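Uncharacterized protein (Legionella pneumophila subsp. pneumophila str. Philadelphia 1, PDB 4RD8) is of unknown function and belongs to the DUF5636 family, folding from helices and loops without beta strands. Local coordinates at residues A86-G91 / E156-I161; I96-L101 / K117-R122; L129-Q134 / R193-L198. The protein carries 3 engineered substitutions. One frame throughout, in Å; residues are numbered along the deposited sequence. Where two conformers were deposited one is given.

Contact 1 of 3, residues A86-G91 / E156-I161; sequences AGFREG and EICDRI
C158 lies over one face of the F88 ring, its SG 3.9 Å from the ring centroid and only 12° off the normal, a Cys sulfur-aromatic contact. The thiol gets there because SG stands anti to its backbone N (chi1 -171°). C158 CB joins it over the same ring, 3.9 Å from F88 CD1, and also rests 3.4 Å from G87 C. Cysteine's short side chain thus puts both its atoms on the ring face, and G87, without a side chain, is what lets the chains come so close. G87 also has positive phi, as the C-prime residue of the Schellman motif that ends helix 69-85. One residue earlier, A86 O accepts from C158 N at 2.9 Å, so the end of one helix is tied to the first turn of helix 157-162. A86 CB meets I157 CB at 4.0 Å, an apolar pair; I139 of helix 130-144 touches both side chains. Farther out, a water donates to both G87 O and D159 OD1; that carboxylate also forms a salt bridge with K163. The F88 ring in turn packs against L83, M115 and the ring of Y162.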
loop_
_atom_site.group_PDB
_atom_site.type_symbol
_atom_site.label_atom_id
_atom_site.label_comp_id
_atom_site.label_asym_id
_atom_site.label_seq_id
_atom_site.Cartn_x
_atom_site.Cartn_y
_atom_site.Cartn_z
ATOM N N ALA A 86 -2.618 -11.660 2.373
ATOM C CA ALA A 86 -1.256 -11.548 1.862
ATOM C C ALA A 86 -0.192 -11.799 2.927
ATOM O O ALA A 86 1.004 -11.610 2.674
ATOM C CB ALA A 86 -1.028 -10.182 1.219
ATOM N N GLY A 87 -0.615 -12.196 4.127
ATOM C CA GLY A 87 0.343 -12.528 5.171
ATOM C C GLY A 87 0.682 -11.413 6.136
ATOM O O GLY A 87 1.553 -11.573 6.990
ATOM N N PHE A 88 -0.001 -10.278 6.028
ATOM C CA PHE A 88 0.204 -9.211 7.001
ATOM C C PHE A 88 -0.389 -9.598 8.361
ATOM O O PHE A 88 -1.273 -10.458 8.450
ATOM C CB PHE A 88 -0.430 -7.902 6.523
ATOM C CG PHE A 88 0.308 -7.247 5.385
ATOM C CD1 PHE A 88 0.230 -7.763 4.098
ATOM C CD2 PHE A 88 1.076 -6.118 5.605
ATOM C CE1 PHE A 88 0.914 -7.153 3.050
ATOM C CE2 PHE A 88 1.760 -5.503 4.568
ATOM C CZ PHE A 88 1.670 -6.029 3.280
ATOM N N ARG A 89 0.099 -8.960 9.424
ATOM C CA ARG A 89 -0.518 -9.138 10.732
ATOM C C ARG A 89 -1.957 -8.661 10.653
ATOM O O ARG A 89 -2.254 -7.698 9.936
ATOM C CB ARG A 89 0.212 -8.314 11.788
ATOM C CG ARG A 89 1.688 -8.638 11.904
ATOM C CD ARG A 89 1.962 -9.735 12.925
ATOM N NE ARG A 89 3.405 -9.969 13.027
ATOM C CZ ARG A 89 4.004 -10.619 14.016
ATOM N NH1 ARG A 89 3.308 -11.104 15.041
ATOM N NH2 ARG A 89 5.324 -10.772 13.977
ATOM N N GLU A 90 -2.836 -9.313 11.399
ATOM C CA GLU A 90 -4.237 -8.915 11.432
ATOM C C GLU A 90 -4.445 -7.753 12.398
ATOM O O GLU A 90 -4.353 -7.901 13.620
ATOM C CB GLU A 90 -5.134 -10.083 11.823
ATOM C CG GLU A 90 -6.621 -9.768 11.728
ATOM C CD GLU A 90 -7.462 -11.019 11.654
ATOM O OE1 GLU A 90 -7.120 -12.006 12.343
ATOM O OE2 GLU A 90 -8.458 -11.023 10.898
ATOM N N GLY A 91 -4.716 -6.584 11.842
ATOM C CA GLY A 91 -4.883 -5.396 12.655
ATOM C C GLY A 91 -3.862 -4.340 12.281
ATOM O O GLY A 91 -2.672 -4.521 12.521
ATOM N N GLU A 156 2.300 -15.123 0.704
ATOM C CA GLU A 156 3.726 -14.874 0.970
ATOM C C GLU A 156 4.197 -13.485 0.553
ATOM O O GLU A 156 5.384 -13.188 0.627
ATOM C CB GLU A 156 4.605 -15.967 0.336
ATOM C CG GLU A 156 4.319 -17.349 0.925
ATOM C CD GLU A 156 5.183 -18.454 0.345
ATOM O OE1 GLU A 156 6.027 -18.172 -0.533
ATOM O OE2 GLU A 156 5.016 -19.620 0.766
ATOM N N ILE A 157 3.267 -12.639 0.127
ATOM C CA ILE A 157 3.616 -11.286 -0.303
ATOM C C ILE A 157 4.247 -10.506 0.852
ATOM O O ILE A 157 5.247 -9.807 0.670
ATOM C CB ILE A 157 2.377 -10.537 -0.845
ATOM C CG1 ILE A 157 2.032 -11.049 -2.245
ATOM C CG2 ILE A 157 2.635 -9.034 -0.921
ATOM C CD1 ILE A 157 0.670 -10.576 -2.744
ATOM N N CYS A 158 3.687 -10.641 2.048
ATOM C CA CYS A 158 4.220 -9.900 3.202
ATOM C C CYS A 158 5.655 -10.343 3.520
ATOM O O CYS A 158 6.573 -9.522 3.594
ATOM C CB CYS A 158 3.328 -10.083 4.425
ATOM S SG CYS A 158 3.796 -8.986 5.788
ATOM N N ASP A 159 5.857 -11.649 3.680
ATOM C CA ASP A 159 7.187 -12.154 4.004
ATOM C C ASP A 159 8.226 -11.899 2.905
ATOM O O ASP A 159 9.371 -11.554 3.200
ATOM C CB ASP A 159 7.147 -13.656 4.304
ATOM C CG ASP A 159 6.446 -13.979 5.614
ATOM O OD1 ASP A 159 6.130 -13.052 6.381
ATOM O OD2 ASP A 159 6.222 -15.176 5.880
ATOM N N ARG A 160 7.838 -12.093 1.648
ATOM C CA ARG A 160 8.806 -12.019 0.549
ATOM C C ARG A 160 9.135 -10.598 0.098
ATOM O O ARG A 160 10.169 -10.364 -0.532
ATOM C CB ARG A 160 8.317 -12.817 -0.656
ATOM C CG ARG A 160 8.363 -14.311 -0.453
ATOM C CD ARG A 160 8.055 -15.020 -1.745
ATOM N NE ARG A 160 7.924 -16.460 -1.542
ATOM C CZ ARG A 160 8.260 -17.376 -2.445
ATOM N NH1 ARG A 160 8.763 -17.007 -3.613
ATOM N NH2 ARG A 160 8.096 -18.665 -2.171
ATOM N N ILE A 161 8.234 -9.663 0.375
ATOM C CA ILE A 161 8.428 -8.291 -0.085
ATOM C C ILE A 161 8.349 -7.244 1.032
ATOM O O ILE A 161 9.348 -6.591 1.365
ATOM C CB ILE A 161 7.433 -7.923 -1.216
ATOM C CG1 ILE A 161 7.437 -8.998 -2.322
ATOM C CG2 ILE A 161 7.806 -6.585 -1.812
ATOM C CD1 ILE A 161 6.217 -8.915 -3.255
HETATM O O HOH W 1 3.447 -13.631 6.958
#

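Contact 2 of 3, residues I96-L101 / K117-R122; sequences IGNKPL and KDSSLR
K117 reaches N98 with a side chain that starts from a CB directed toward segment 96-101 and runs extended beyond CG. K117 CD passes 3.4 Å from N98 OD1, K117 CE lies 3.8 Å from the same oxygen, and K117 NZ closes on it at 3.0 Å as a hydrogen-bond donor. The ammonium sits in the carbonyl plane of the amide, on a lone pair, while the two side chains meet at a slant. N98 offers that oxygen because its CG stands beside the backbone N, anti to the carbonyl carbon (chi1 -77°). Lysine suits this partly exposed place: its long apolar stem carries the ammonium to the amide and its charged tip stays among polar groups, with Q94 as a weak second acceptor and E128 as a long, weak ion-pair partner.

At the other end of the contact the backbones bind directly. L101 N donates to S120 O at 2.8 Å, and L101 CB lies against the same oxygen. P100, with no N-H to give, simply packs its CA and CB over the carbonyl oxygens of S119, S120 and L121. Two waters extend the join: one bridges K99 O and S120 OG, the other donates to both L101 O and L121 O. In segment 117-122, residues 118-120 have helical backbone angles without the regular helix bonds, and D118 O accepts from both L121 N and R122 N. L121 starts away from segment 96-101 and its side chain touches F106, while L101 packs on L109, both in helix 103-111. The result is a solvent-bridged meeting of two loop segments that flank helix 103-111 in the chain.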
loop_
_atom_site.group_PDB
_atom_site.type_symbol
_atom_site.label_atom_id
_atom_site.label_comp_id
_atom_site.label_asym_id
_atom_site.label_seq_id
_atom_site.Cartn_x
_atom_site.Cartn_y
_atom_site.Cartn_z
ATOM N N ILE A 96 -1.207 5.614 20.187
ATOM C CA ILE A 96 -2.220 6.340 20.916
ATOM C C ILE A 96 -1.948 7.833 20.713
ATOM O O ILE A 96 -0.832 8.303 20.937
ATOM C CB ILE A 96 -2.203 5.971 22.415
ATOM C CG1 ILE A 96 -2.466 4.471 22.567
ATOM C CG2 ILE A 96 -3.256 6.755 23.175
ATOM C CD1 ILE A 96 -2.528 4.006 24.017
ATOM N N GLY A 97 -2.956 8.574 20.271
ATOM C CA GLY A 97 -2.765 9.989 20.012
ATOM C C GLY A 97 -2.222 10.295 18.622
ATOM O O GLY A 97 -1.992 11.468 18.300
ATOM N N ASN A 98 -2.022 9.261 17.803
ATOM C CA ASN A 98 -1.534 9.435 16.426
ATOM C C ASN A 98 -0.185 10.139 16.322
ATOM O O ASN A 98 0.065 10.861 15.360
ATOM C CB ASN A 98 -2.548 10.214 15.575
ATOM C CG ASN A 98 -3.709 9.372 15.145
ATOM O OD1 ASN A 98 -3.578 8.516 14.269
ATOM N ND2 ASN A 98 -4.867 9.611 15.749
ATOM N N LYS A 99 0.679 9.935 17.311
ATOM C CA LYS A 99 2.028 10.484 17.271
ATOM C C LYS A 99 2.843 9.660 16.282
ATOM O O LYS A 99 2.636 8.453 16.160
ATOM C CB LYS A 99 2.689 10.395 18.651
ATOM C CG LYS A 99 1.906 11.042 19.791
ATOM C CD LYS A 99 2.275 12.507 19.973
ATOM C CE LYS A 99 1.992 12.973 21.403
ATOM N NZ LYS A 99 2.874 14.115 21.835
ATOM N N PRO A 100 3.793 10.301 15.588
ATOM C CA PRO A 100 4.667 9.512 14.717
ATOM C C PRO A 100 5.588 8.631 15.564
ATOM O O PRO A 100 5.920 8.992 16.709
ATOM C CB PRO A 100 5.527 10.582 14.009
ATOM C CG PRO A 100 4.925 11.916 14.369
ATOM C CD PRO A 100 4.202 11.719 15.660
ATOM N N LEU A 101 6.001 7.504 15.002
ATOM C CA LEU A 101 7.031 6.678 15.606
ATOM C C LEU A 101 8.367 7.173 15.085
ATOM O O LEU A 101 8.437 7.734 13.989
ATOM C CB LEU A 101 6.857 5.224 15.161
ATOM C CG LEU A 101 5.685 4.457 15.765
ATOM C CD1 LEU A 101 5.492 3.117 15.071
ATOM C CD2 LEU A 101 5.973 4.259 17.246
ATOM N N LYS A 117 -0.974 3.084 10.064
ATOM C CA LYS A 117 -1.480 4.337 9.533
ATOM C C LYS A 117 -0.325 5.123 8.932
ATOM O O LYS A 117 0.801 5.038 9.427
ATOM C CB LYS A 117 -2.086 5.154 10.672
ATOM C CG LYS A 117 -3.576 5.299 10.644
ATOM C CD LYS A 117 -4.025 6.191 11.794
ATOM C CE LYS A 117 -5.522 6.358 11.823
ATOM N NZ LYS A 117 -5.929 7.368 12.838
ATOM N N ASP A 118 -0.608 5.891 7.876
ATOM C CA ASP A 118 0.414 6.707 7.212
ATOM C C ASP A 118 1.107 7.607 8.232
ATOM O O ASP A 118 2.325 7.798 8.192
ATOM C CB ASP A 118 -0.212 7.610 6.134
ATOM C CG ASP A 118 -0.800 6.830 4.954
ATOM O OD1 ASP A 118 -0.575 5.605 4.849
ATOM O OD2 ASP A 118 -1.481 7.469 4.117
ATOM N N SER A 119 0.319 8.151 9.152
ATOM C CA SER A 119 0.819 9.134 10.112
ATOM C C SER A 119 1.712 8.525 11.197
ATOM O O SER A 119 2.309 9.238 11.998
ATOM C CB SER A 119 -0.355 9.890 10.741
ATOM O OG SER A 119 -1.289 8.973 11.283
ATOM N N SER A 120 1.808 7.206 11.237
ATOM C CA SER A 120 2.701 6.559 12.192
ATOM C C SER A 120 4.156 6.758 11.773
ATOM O O SER A 120 5.070 6.585 12.568
ATOM C CB SER A 120 2.364 5.074 12.315
ATOM O OG SER A 120 1.051 4.932 12.822
ATOM N N LEU A 121 4.362 7.135 10.516
ATOM C CA LEU A 121 5.698 7.501 10.038
ATOM C C LEU A 121 5.775 8.995 9.772
ATOM O O LEU A 121 6.696 9.677 10.239
ATOM C CB LEU A 121 6.038 6.731 8.757
ATOM C CG LEU A 121 7.369 7.076 8.081
ATOM C CD1 LEU A 121 8.548 6.827 9.016
ATOM C CD2 LEU A 121 7.533 6.300 6.778
ATOM N N ARG A 122 4.799 9.505 9.021
ATOM C CA ARG A 122 4.794 10.902 8.594
ATOM C C ARG A 122 3.366 11.434 8.493
ATOM O O ARG A 122 2.544 10.871 7.763
ATOM C CB ARG A 122 5.488 11.023 7.223
ATOM C CG ARG A 122 5.540 12.414 6.634
ATOM C CD ARG A 122 6.285 12.411 5.303
ATOM N NE ARG A 122 5.465 11.934 4.187
ATOM C CZ ARG A 122 5.564 10.730 3.639
ATOM N NH1 ARG A 122 6.450 9.859 4.111
ATOM N NH2 ARG A 122 4.772 10.395 2.620
HETATM O O HOH W 2 0.425 6.703 14.630
HETATM O O HOH W 3 8.692 9.546 12.050
#

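Contact 3 of 3, residues L129-Q134 / R193-L198; sequences LTHAIQ and RSPEWL
The backbones of 129-134 and 193-198, each the start of a helix, come nearest at T130 and P195, whose CA atoms are 5.9 Å apart, and no direct hydrogen bond joins the two segments.

Side chains fill the space between them. T130 turns its methyl to the interface: CG2, anti to the backbone N (chi1 -56° for OG1), lies 3.7 Å from P195 CB and 3.9 Å from L198 CD2. Threonine thus gives an apolar surface here. L198 CD2 is shared, since Q134 CG also touches it at 3.7 Å, the two side chains running antiparallel alongside one another, and I133 CG2 reaches it more loosely. The H131 ring comes obliquely to the proline, with H131 CE1 3.8 Å from P195 CG.

The amide of Q134 is held at both ends. H131 ND1 donates to Q134 OE1 at 2.7 Å, the oxygen close to the ring plane, which fixes the rotation of both imidazole and amide. Q134 NE2 in turn donates to the backbone oxygens of S192 and I184, so glutamine ties its helix to the end of helix 179-184 and the loop before helix 195-204. W180 meets the H131 ring edge to face.

Proline suits the first turn of a helix, where its missing N-H costs no bond, and the preceding S194 is the N-cap: its OG accepts from W197 N at 3.2 Å. D118 receives the N-H groups of T130 and H131 at the other helix start. Two helix N-termini packed through their first turns, one with a serine N-cap followed by proline, form this part of the helical core.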
loop_
_atom_site.group_PDB
_atom_site.type_symbol
_atom_site.label_atom_id
_atom_site.label_comp_id
_atom_site.label_asym_id
_atom_site.label_seq_id
_atom_site.Cartn_x
_atom_site.Cartn_y
_atom_site.Cartn_z
ATOM N N LEU A 129 -4.779 6.149 5.187
ATOM C CA LEU A 129 -4.503 4.740 4.940
ATOM C C LEU A 129 -3.970 4.536 3.537
ATOM O O LEU A 129 -4.214 3.493 2.931
ATOM C CB LEU A 129 -5.783 3.911 5.092
ATOM C CG LEU A 129 -6.525 4.004 6.425
ATOM C CD1 LEU A 129 -7.807 3.189 6.367
ATOM C CD2 LEU A 129 -5.649 3.529 7.558
ATOM N N THR A 130 -3.264 5.526 3.003
ATOM C CA THR A 130 -2.847 5.434 1.604
ATOM C C THR A 130 -1.828 4.313 1.383
ATOM O O THR A 130 -1.896 3.615 0.381
ATOM C CB THR A 130 -2.316 6.774 1.051
ATOM O OG1 THR A 130 -3.314 7.785 1.227
ATOM C CG2 THR A 130 -2.013 6.651 -0.438
ATOM N N HIS A 131 -0.888 4.129 2.303
ATOM C CA HIS A 131 0.068 3.032 2.151
ATOM C C HIS A 131 -0.650 1.686 2.224
ATOM O O HIS A 131 -0.331 0.762 1.472
ATOM C CB HIS A 131 1.179 3.104 3.206
ATOM C CG HIS A 131 2.140 4.229 3.002
ATOM N ND1 HIS A 131 2.642 4.575 1.758
ATOM C CD2 HIS A 131 2.717 5.080 3.888
ATOM C CE1 HIS A 131 3.477 5.593 1.895
ATOM N NE2 HIS A 131 3.535 5.919 3.169
ATOM N N ALA A 132 -1.628 1.573 3.122
ATOM C CA ALA A 132 -2.433 0.358 3.194
ATOM C C ALA A 132 -3.123 0.104 1.864
ATOM O O ALA A 132 -3.178 -1.034 1.391
ATOM C CB ALA A 132 -3.464 0.461 4.321
ATOM N N ILE A 133 -3.646 1.168 1.260
ATOM C CA ILE A 133 -4.294 1.057 -0.046
ATOM C C ILE A 133 -3.315 0.659 -1.162
ATOM O O ILE A 133 -3.658 -0.173 -2.008
ATOM C CB ILE A 133 -5.084 2.336 -0.409
ATOM C CG1 ILE A 133 -6.278 2.485 0.537
ATOM C CG2 ILE A 133 -5.580 2.270 -1.840
ATOM C CD1 ILE A 133 -7.025 3.799 0.395
ATOM N N GLN A 134 -2.110 1.233 -1.167
ATOM C CA GLN A 134 -1.084 0.817 -2.135
ATOM C C GLN A 134 -0.878 -0.685 -2.081
ATOM O O GLN A 134 -0.876 -1.358 -3.115
ATOM C CB GLN A 134 0.252 1.523 -1.877
ATOM C CG GLN A 134 0.282 2.958 -2.367
ATOM C CD GLN A 134 1.417 3.745 -1.739
ATOM O OE1 GLN A 134 1.725 3.565 -0.557
ATOM N NE2 GLN A 134 2.046 4.614 -2.523
ATOM N N ARG A 193 3.237 5.672 -6.996
ATOM C CA ARG A 193 4.405 5.522 -6.123
ATOM C C ARG A 193 4.393 6.606 -5.060
ATOM O O ARG A 193 4.985 6.452 -3.990
ATOM C CB ARG A 193 5.707 5.613 -6.910
ATOM C CG ARG A 193 6.003 4.422 -7.797
ATOM C CD ARG A 193 7.258 4.710 -8.583
ATOM N NE ARG A 193 7.035 5.790 -9.542
ATOM C CZ ARG A 193 7.991 6.360 -10.267
ATOM N NH1 ARG A 193 9.252 5.967 -10.126
ATOM N NH2 ARG A 193 7.682 7.327 -11.130
ATOM N N SER A 194 3.724 7.716 -5.362
ATOM C CA SER A 194 3.572 8.794 -4.390
ATOM C C SER A 194 2.225 8.674 -3.699
ATOM O O SER A 194 1.184 8.700 -4.358
ATOM C CB SER A 194 3.639 10.151 -5.080
ATOM O OG SER A 194 3.163 11.178 -4.212
ATOM N N PRO A 195 2.231 8.543 -2.364
ATOM C CA PRO A 195 0.938 8.471 -1.677
ATOM C C PRO A 195 0.142 9.770 -1.785
ATOM O O PRO A 195 -1.088 9.714 -1.761
ATOM C CB PRO A 195 1.329 8.191 -0.217
ATOM C CG PRO A 195 2.735 8.754 -0.093
ATOM C CD PRO A 195 3.370 8.451 -1.431
ATOM N N GLU A 196 0.814 10.915 -1.898
ATOM C CA GLU A 196 0.099 12.174 -2.068
ATOM C C GLU A 196 -0.630 12.159 -3.400
ATOM O O GLU A 196 -1.770 12.618 -3.509
ATOM C CB GLU A 196 1.048 13.376 -2.024
ATOM C CG GLU A 196 1.951 13.423 -0.805
ATOM C CD GLU A 196 1.200 13.185 0.488
ATOM O OE1 GLU A 196 0.500 14.107 0.943
ATOM O OE2 GLU A 196 1.303 12.071 1.045
ATOM N N TRP A 197 0.035 11.645 -4.421
ATOM C CA TRP A 197 -0.582 11.610 -5.738
ATOM C C TRP A 197 -1.747 10.627 -5.745
ATOM O O TRP A 197 -2.809 10.931 -6.285
ATOM C CB TRP A 197 0.438 11.259 -6.827
ATOM C CG TRP A 197 -0.150 11.341 -8.216
ATOM C CD1 TRP A 197 -0.109 12.410 -9.066
ATOM C CD2 TRP A 197 -0.889 10.313 -8.897
ATOM N NE1 TRP A 197 -0.771 12.105 -10.237
ATOM C CE2 TRP A 197 -1.251 10.825 -10.156
ATOM C CE3 TRP A 197 -1.269 9.009 -8.558
ATOM C CZ2 TRP A 197 -1.983 10.074 -11.084
ATOM C CZ3 TRP A 197 -1.990 8.265 -9.480
ATOM C CH2 TRP A 197 -2.340 8.802 -10.728
ATOM N N LEU A 198 -1.557 9.454 -5.138
ATOM C CA LEU A 198 -2.622 8.449 -5.129
ATOM C C LEU A 198 -3.836 8.920 -4.341
ATOM O O LEU A 198 -4.967 8.723 -4.767
ATOM C CB LEU A 198 -2.125 7.100 -4.605
ATOM C CG LEU A 198 -3.172 5.990 -4.459
ATOM C CD1 LEU A 198 -3.819 5.650 -5.792
ATOM C CD2 LEU A 198 -2.535 4.746 -3.849
HETATM O O HOH W 4 -1.583 10.734 1.361
#

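In the fold
Contacts 1 and 3 are buried and contact 2 lies at the surface, a difference that matches their chemistry: sulfur, ring and methyl packing inside, waters and a lysine-amide bond outside. Helix 130-144 links the two buried contacts, contributing its first turn to contact 3 and, farther along, I139 and W135 to the surroundings of contact 1. Contact 2 is nested inside the chain loop that contact 1 closes, yet their centres are about 21 Å apart and they do not touch. Contacts 2 and 3 do meet, through D118 and R122 of segment 117-122, which join the surface loop to the core.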